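Local coordinates for structural protein ORF273 (Acidianus two-tailed virus, PDB 4ART), which is a virion structural protein of unknown molecular role, with a new fold that stays stable in heat and acid, at residues G109-Y120 with Y160-I171. Sequence-based numbering, arbitrary orientation.
Sequences GLPSISDILKFY and YDIDSLARALRI. With SO4 (sulfate ion), chain E.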
ATOM      1  N   GLY A 109      -9.113   1.019  -7.197  1.00 47.24           N
ATOM      2  CA  GLY A 109      -7.681   1.006  -7.468  1.00 45.41           C
ATOM      3  C   GLY A 109      -7.180   2.244  -8.170  1.00 45.74           C
ATOM      4  O   GLY A 109      -6.545   2.166  -9.237  1.00 42.78           O
ATOM      5  N   LEU A 110      -7.420   3.400  -7.523  1.00 40.52           N
ATOM      6  CA  LEU A 110      -6.996   4.685  -8.028  1.00 38.15           C
ATOM      7  C   LEU A 110      -5.494   4.780  -8.009  1.00 39.27           C
ATOM      8  O   LEU A 110      -4.849   4.245  -7.118  1.00 37.33           O
ATOM      9  CB  LEU A 110      -7.571   5.817  -7.163  1.00 38.86           C
ATOM     10  CG  LEU A 110      -8.982   6.273  -7.532  1.00 41.97           C
ATOM     11  CD1 LEU A 110      -9.580   7.078  -6.445  1.00 42.98           C
ATOM     12  CD2 LEU A 110      -8.981   7.096  -8.786  1.00 41.11           C
ATOM     13  N   PRO A 111      -4.917   5.501  -8.965  1.00 36.17           N
ATOM     14  CA  PRO A 111      -3.478   5.763  -8.893  1.00 35.96           C
ATOM     15  C   PRO A 111      -3.141   6.494  -7.623  1.00 37.30           C
ATOM     16  O   PRO A 111      -3.965   7.192  -7.030  1.00 33.64           O
ATOM     17  CB  PRO A 111      -3.223   6.729 -10.040  1.00 38.06           C
ATOM     18  CG  PRO A 111      -4.543   7.241 -10.417  1.00 42.36           C
ATOM     19  CD  PRO A 111      -5.553   6.222 -10.082  1.00 37.62           C
ATOM     20  N   SER A 112      -1.918   6.275  -7.202  1.00 34.46           N
ATOM     21  CA  SER A 112      -1.240   6.912  -6.111  1.00 35.10           C
ATOM     22  C   SER A 112      -1.370   8.447  -6.305  1.00 39.89           C
ATOM     23  O   SER A 112      -1.245   8.933  -7.444  1.00 36.49           O
ATOM     24  CB  SER A 112       0.223   6.478  -6.173  1.00 37.08           C
ATOM     25  OG  SER A 112       1.092   7.587  -6.167  1.00 41.04           O
ATOM     26  N   ILE A 113      -1.616   9.196  -5.200  1.00 38.38           N
ATOM     27  CA  ILE A 113      -1.741  10.661  -5.215  1.00 36.95           C
ATOM     28  C   ILE A 113      -0.457  11.263  -5.775  1.00 34.46           C
ATOM     29  O   ILE A 113      -0.504  12.134  -6.651  1.00 32.53           O
ATOM     30  CB  ILE A 113      -2.119  11.216  -3.795  1.00 40.35           C
ATOM     31  CG1 ILE A 113      -3.627  11.083  -3.565  1.00 39.86           C
ATOM     32  CG2 ILE A 113      -1.700  12.703  -3.582  1.00 42.95           C
ATOM     33  CD1 ILE A 113      -4.565  11.987  -4.462  1.00 45.37           C
ATOM     34  N   SER A 114       0.683  10.735  -5.303  1.00 27.86           N
ATOM     35  CA  SER A 114       2.014  11.149  -5.721  1.00 28.40           C
ATOM     36  C   SER A 114       2.141  11.116  -7.236  1.00 32.21           C
ATOM     37  O   SER A 114       2.614  12.078  -7.828  1.00 34.63           O
ATOM     38  CB  SER A 114       3.085  10.261  -5.081  1.00 32.41           C
ATOM     39  OG  SER A 114       3.080  10.347  -3.668  1.00 51.36           O
ATOM     40  N   ASP A 115       1.739  10.017  -7.852  1.00 28.89           N
ATOM     41  CA  ASP A 115       1.783   9.830  -9.299  1.00 29.06           C
ATOM     42  C   ASP A 115       0.926  10.827 -10.066  1.00 29.63           C
ATOM     43  O   ASP A 115       1.448  11.468 -10.971  1.00 29.33           O
ATOM     44  CB  ASP A 115       1.401   8.385  -9.687  1.00 31.14           C
ATOM     45  CG  ASP A 115       2.533   7.370  -9.531  1.00 34.14           C
ATOM     46  OD1 ASP A 115       3.686   7.781  -9.471  1.00 35.33           O
ATOM     47  OD2 ASP A 115       2.247   6.166  -9.489  1.00 39.30           O
ATOM     48  N   ILE A 116      -0.344  10.993  -9.704  1.00 27.43           N
ATOM     49  CA  ILE A 116      -1.266  11.937 -10.402  1.00 29.22           C
ATOM     50  C   ILE A 116      -0.798  13.369 -10.290  1.00 31.43           C
ATOM     51  O   ILE A 116      -0.846  14.107 -11.271  1.00 31.23           O
ATOM     52  CB  ILE A 116      -2.757  11.805  -9.968  1.00 33.34           C
ATOM     53  CG1 ILE A 116      -3.179  10.387  -9.913  1.00 36.31           C
ATOM     54  CG2 ILE A 116      -3.767  12.688 -10.759  1.00 32.81           C
ATOM     55  CD1 ILE A 116      -3.491  10.171  -8.595  1.00 57.35           C
ATOM     56  N   LEU A 117      -0.353  13.764  -9.097  1.00 27.49           N
ATOM     57  CA  LEU A 117       0.176  15.100  -8.879  1.00 27.98           C
ATOM     58  C   LEU A 117       1.422  15.307  -9.757  1.00 32.43           C
ATOM     59  O   LEU A 117       1.507  16.327 -10.433  1.00 32.35           O
ATOM     60  CB  LEU A 117       0.544  15.283  -7.397  1.00 27.78           C
ATOM     61  CG  LEU A 117       1.037  16.678  -7.031  1.00 31.31           C
ATOM     62  CD1 LEU A 117      -0.032  17.734  -7.308  1.00 30.45           C
ATOM     63  CD2 LEU A 117       1.540  16.732  -5.599  1.00 31.45           C
ATOM     64  N   LYS A 118       2.373  14.342  -9.749  1.00 28.59           N
ATOM     65  CA  LYS A 118       3.597  14.401 -10.559  1.00 30.31           C
ATOM     66  C   LYS A 118       3.222  14.517 -12.046  1.00 36.67           C
ATOM     67  O   LYS A 118       3.710  15.408 -12.738  1.00 38.21           O
ATOM     68  CB  LYS A 118       4.465  13.149 -10.316  1.00 32.83           C
ATOM     69  CG  LYS A 118       5.657  12.995 -11.266  1.00 43.15           C
ATOM     70  CD  LYS A 118       6.520  11.783 -10.922  1.00 55.44           C
ATOM     71  CE  LYS A 118       6.045  10.481 -11.480  1.00 77.05           C
ATOM     72  NZ  LYS A 118       6.778   9.338 -10.872  1.00 91.87           N
ATOM     73  N   PHE A 119       2.354  13.626 -12.514  1.00 34.13           N
ATOM     74  CA  PHE A 119       1.875  13.585 -13.895  1.00 34.90           C
ATOM     75  C   PHE A 119       1.172  14.898 -14.291  1.00 37.23           C
ATOM     76  O   PHE A 119       1.476  15.418 -15.353  1.00 37.73           O
ATOM     77  CB  PHE A 119       0.979  12.348 -14.129  1.00 36.47           C
ATOM     78  CG  PHE A 119       1.626  10.976 -13.897  1.00 38.94           C
ATOM     79  CD1 PHE A 119       3.000  10.807 -13.991  1.00 43.27           C
ATOM     80  CD2 PHE A 119       0.845   9.842 -13.655  1.00 41.75           C
ATOM     81  CE1 PHE A 119       3.587   9.527 -13.826  1.00 45.39           C
ATOM     82  CE2 PHE A 119       1.443   8.566 -13.485  1.00 44.91           C
ATOM     83  CZ  PHE A 119       2.802   8.425 -13.567  1.00 44.09           C
ATOM     84  N   TYR A 120       0.305  15.469 -13.419  1.00 31.54           N
ATOM     85  CA  TYR A 120      -0.376  16.748 -13.708  1.00 32.05           C
ATOM     86  C   TYR A 120       0.630  17.880 -13.788  1.00 36.02           C
ATOM     87  O   TYR A 120       0.602  18.642 -14.756  1.00 37.20           O
ATOM     88  CB  TYR A 120      -1.491  17.097 -12.681  1.00 33.54           C
ATOM     89  CG  TYR A 120      -2.005  18.523 -12.849  1.00 35.45           C
ATOM     90  CD1 TYR A 120      -3.005  18.821 -13.774  1.00 37.19           C
ATOM     91  CD2 TYR A 120      -1.439  19.584 -12.136  1.00 36.70           C
ATOM     92  CE1 TYR A 120      -3.419  20.137 -13.996  1.00 39.82           C
ATOM     93  CE2 TYR A 120      -1.869  20.901 -12.322  1.00 38.77           C
ATOM     94  CZ  TYR A 120      -2.859  21.174 -13.256  1.00 47.02           C
ATOM     95  OH  TYR A 120      -3.258  22.478 -13.452  1.00 50.63           O
ATOM     96  N   TYR A 160      -7.629   5.360 -16.634  1.00 31.40           N
ATOM     97  CA  TYR A 160      -7.999   6.681 -16.107  1.00 30.19           C
ATOM     98  C   TYR A 160      -7.349   7.748 -16.952  1.00 32.75           C
ATOM     99  O   TYR A 160      -6.166   7.656 -17.257  1.00 32.02           O
ATOM    100  CB  TYR A 160      -7.485   6.839 -14.651  1.00 29.86           C
ATOM    101  CG  TYR A 160      -8.009   5.805 -13.674  1.00 29.93           C
ATOM    102  CD1 TYR A 160      -7.373   4.577 -13.520  1.00 29.03           C
ATOM    103  CD2 TYR A 160      -9.170   6.038 -12.932  1.00 31.89           C
ATOM    104  CE1 TYR A 160      -7.873   3.609 -12.653  1.00 29.20           C
ATOM    105  CE2 TYR A 160      -9.664   5.089 -12.047  1.00 30.05           C
ATOM    106  CZ  TYR A 160      -9.022   3.871 -11.920  1.00 35.31           C
ATOM    107  OH  TYR A 160      -9.499   2.958 -11.019  1.00 38.02           O
ATOM    108  N   ASP A 161      -8.097   8.784 -17.258  1.00 31.95           N
ATOM    109  CA  ASP A 161      -7.617   9.976 -17.956  1.00 33.19           C
ATOM    110  C   ASP A 161      -7.001  10.829 -16.846  1.00 33.66           C
ATOM    111  O   ASP A 161      -7.703  11.194 -15.907  1.00 33.30           O
ATOM    112  CB  ASP A 161      -8.797  10.729 -18.622  1.00 35.43           C
ATOM    113  CG  ASP A 161      -8.360  12.002 -19.335  1.00 47.98           C
ATOM    114  OD1 ASP A 161      -8.306  13.053 -18.691  1.00 56.62           O
ATOM    115  OD2 ASP A 161      -8.020  11.930 -20.509  1.00 50.28           O
ATOM    116  N   ILE A 162      -5.706  11.137 -16.944  1.00 31.53           N
ATOM    117  CA  ILE A 162      -4.975  11.880 -15.910  1.00 31.40           C
ATOM    118  C   ILE A 162      -5.539  13.282 -15.633  1.00 33.52           C
ATOM    119  O   ILE A 162      -5.688  13.636 -14.473  1.00 34.16           O
ATOM    120  CB  ILE A 162      -3.417  11.834 -16.149  1.00 35.31           C
ATOM    121  CG1 ILE A 162      -2.904  10.364 -16.029  1.00 34.04           C
ATOM    122  CG2 ILE A 162      -2.657  12.797 -15.196  1.00 36.20           C
ATOM    123  CD1 ILE A 162      -1.539  10.109 -16.512  1.00 34.32           C
ATOM    124  N   ASP A 163      -5.865  14.056 -16.679  1.00 31.77           N
ATOM    125  CA  ASP A 163      -6.426  15.407 -16.542  1.00 33.17           C
ATOM    126  C   ASP A 163      -7.721  15.403 -15.759  1.00 33.55           C
ATOM    127  O   ASP A 163      -7.920  16.252 -14.890  1.00 31.83           O
ATOM    128  CB  ASP A 163      -6.727  16.023 -17.928  1.00 37.06           C
ATOM    129  CG  ASP A 163      -5.534  16.350 -18.787  1.00 57.57           C
ATOM    130  OD1 ASP A 163      -4.420  16.467 -18.234  1.00 61.71           O
ATOM    131  OD2 ASP A 163      -5.725  16.552 -20.012  1.00 62.35           O
ATOM    132  N   SER A 164      -8.615  14.470 -16.114  1.00 31.78           N
ATOM    133  CA  SER A 164      -9.948  14.307 -15.527  1.00 31.48           C
ATOM    134  C   SER A 164      -9.809  13.963 -14.075  1.00 34.18           C
ATOM    135  O   SER A 164     -10.468  14.577 -13.241  1.00 34.94           O
ATOM    136  CB  SER A 164     -10.722  13.210 -16.253  1.00 33.77           C
ATOM    137  OG  SER A 164     -11.478  13.800 -17.287  1.00 52.50           O
ATOM    138  N   LEU A 165      -8.917  13.022 -13.766  1.00 29.63           N
ATOM    139  CA  LEU A 165      -8.625  12.622 -12.408  1.00 28.21           C
ATOM    140  C   LEU A 165      -8.059  13.785 -11.580  1.00 30.13           C
ATOM    141  O   LEU A 165      -8.522  14.018 -10.464  1.00 28.89           O
ATOM    142  CB  LEU A 165      -7.646  11.437 -12.429  1.00 27.81           C
ATOM    143  CG  LEU A 165      -7.537  10.656 -11.156  1.00 29.34           C
ATOM    144  CD1 LEU A 165      -8.926  10.291 -10.593  1.00 33.64           C
ATOM    145  CD2 LEU A 165      -6.757   9.405 -11.391  1.00 27.65           C
ATOM    146  N   ALA A 166      -7.081  14.522 -12.134  1.00 27.87           N
ATOM    147  CA  ALA A 166      -6.453  15.659 -11.446  1.00 27.63           C
ATOM    148  C   ALA A 166      -7.503  16.730 -11.099  1.00 32.41           C
ATOM    149  O   ALA A 166      -7.481  17.254  -9.985  1.00 31.83           O
ATOM    150  CB  ALA A 166      -5.327  16.268 -12.307  1.00 28.84           C
ATOM    151  N   ARG A 167      -8.439  17.023 -12.042  1.00 29.79           N
ATOM    152  CA  ARG A 167      -9.515  17.983 -11.863  1.00 29.73           C
ATOM    153  C   ARG A 167     -10.448  17.567 -10.737  1.00 33.68           C
ATOM    154  O   ARG A 167     -10.796  18.407  -9.930  1.00 33.08           O
ATOM    155  CB  ARG A 167     -10.313  18.178 -13.168  1.00 27.72           C
ATOM    156  CG  ARG A 167      -9.650  19.128 -14.138  1.00 39.40           C
ATOM    157  CD  ARG A 167     -10.594  19.566 -15.248  1.00 45.88           C
ATOM    158  NE  ARG A 167     -10.963  18.466 -16.142  1.00 52.77           N
ATOM    159  CZ  ARG A 167     -10.251  18.098 -17.202  1.00 71.22           C
ATOM    160  NH1 ARG A 167      -9.115  18.725 -17.500  1.00 60.02           N
ATOM    161  NH2 ARG A 167     -10.666  17.099 -17.972  1.00 47.24           N
ATOM    162  N   ALA A 168     -10.856  16.286 -10.683  1.00 30.84           N
ATOM    163  CA  ALA A 168     -11.746  15.756  -9.631  1.00 29.94           C
ATOM    164  C   ALA A 168     -11.076  15.806  -8.261  1.00 33.98           C
ATOM    165  O   ALA A 168     -11.764  15.897  -7.252  1.00 35.71           O
ATOM    166  CB  ALA A 168     -12.161  14.328  -9.959  1.00 29.21           C
ATOM    167  N   LEU A 169      -9.739  15.727  -8.232  1.00 30.08           N
ATOM    168  CA  LEU A 169      -8.939  15.780  -7.016  1.00 28.00           C
ATOM    169  C   LEU A 169      -8.650  17.221  -6.627  1.00 34.85           C
ATOM    170  O   LEU A 169      -8.024  17.463  -5.589  1.00 36.89           O
ATOM    171  CB  LEU A 169      -7.617  14.983  -7.196  1.00 27.24           C
ATOM    172  CG  LEU A 169      -7.739  13.468  -7.091  1.00 30.42           C
ATOM    173  CD1 LEU A 169      -6.473  12.777  -7.620  1.00 27.00           C
ATOM    174  CD2 LEU A 169      -8.075  13.045  -5.635  1.00 29.92           C
ATOM    175  N   ARG A 170      -9.088  18.184  -7.464  1.00 33.94           N
ATOM    176  CA  ARG A 170      -8.935  19.645  -7.325  1.00 35.06           C
ATOM    177  C   ARG A 170      -7.469  20.055  -7.404  1.00 35.58           C
ATOM    178  O   ARG A 170      -7.107  21.171  -7.003  1.00 34.73           O
ATOM    179  CB  ARG A 170      -9.619  20.216  -6.060  1.00 36.00           C
ATOM    180  CG  ARG A 170     -11.144  20.019  -5.986  1.00 49.42           C
ATOM    181  CD  ARG A 170     -11.746  20.672  -4.750  1.00 59.81           C
ATOM    182  NE  ARG A 170     -11.605  22.135  -4.756  1.00 74.86           N
ATOM    183  CZ  ARG A 170     -10.726  22.822  -4.024  1.00 96.77           C
ATOM    184  NH1 ARG A 170      -9.893  22.189  -3.201  1.00 82.33           N
ATOM    185  NH2 ARG A 170     -10.675  24.145  -4.109  1.00 87.61           N
ATOM    186  N   ILE A 171      -6.637  19.170  -7.974  1.00 30.62           N
ATOM    187  CA  ILE A 171      -5.214  19.429  -8.148  1.00 30.38           C
ATOM    188  C   ILE A 171      -4.943  20.758  -8.880  1.00 35.80           C
ATOM    189  O   ILE A 171      -4.115  21.510  -8.370  1.00 34.82           O
ATOM    190  CB  ILE A 171      -4.432  18.200  -8.679  1.00 31.47           C
ATOM    191  CG1 ILE A 171      -4.287  17.136  -7.578  1.00 29.50           C
ATOM    192  CG2 ILE A 171      -3.059  18.600  -9.214  1.00 31.51           C
ATOM    193  CD1 ILE A 171      -3.892  15.741  -8.033  1.00 23.97           C
TER
HETATM  194  S   SO4 E1273       1.505   6.883  -2.651  0.55 58.34           S
HETATM  195  O1  SO4 E1273       0.760   7.990  -3.223  0.55 56.77           O
HETATM  196  O2  SO4 E1273       1.413   5.670  -3.452  0.55 59.11           O
HETATM  197  O3  SO4 E1273       2.911   7.277  -2.546  0.55 58.19           O
HETATM  198  O4  SO4 E1273       0.963   6.564  -1.323  0.55 60.53           O
HETATM  199  O   HOH W   1      -8.650   0.349 -10.677  1.00 44.20           O
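Helices 113-120 and 162-168 carry I116 and A166 past each other at a crossing angle of -111°, their axes 9.8 Å apart at closest approach. Within this protein's new fold, one knob-into-hole contact centres the helix pair. I116 is the knob, lodged among I162, L165, A166 and I171; its CG1 stands beside the backbone N (chi1 -46°), which places CG2 anti to it and directs that methyl to A166 N, 4.0 Å away. The small A166 lets the I116 methyl come down onto its backbone, and its CB also meets the ring of Y120 at CD1. On that ring's CD2 side sits I171 CG2, the methyl that L117 CD1 touches as well. I171 follows the Schellman motif at R170, whose positive phi ends helix 162-168 and turns the chain, and I171 beyond it points toward helix 113-120. Farther along, the branched I162 sends CD1 to F119 CD2 at 3.7 Å; F119 in turn stacks edge-to-face with F90. The loop before helix 113-120 is tied to strand 154-161 through Y160, which lays one ring face under P111, a flat surface suited to the rigid proline: P111 CD stands 4.2 Å from the Y160 ring centroid in a CH-pi contact, 10° off the normal. L110 CD2 reaches L165 CD1, while P111 CG and L165 CD2 meet tip to tip at 3.2 Å, tighter than usual van der Waals contact. At the rim of the ring, one water bridges the two segments, 2.8 Å from Y160 OH and 3.1 Å from G109 O.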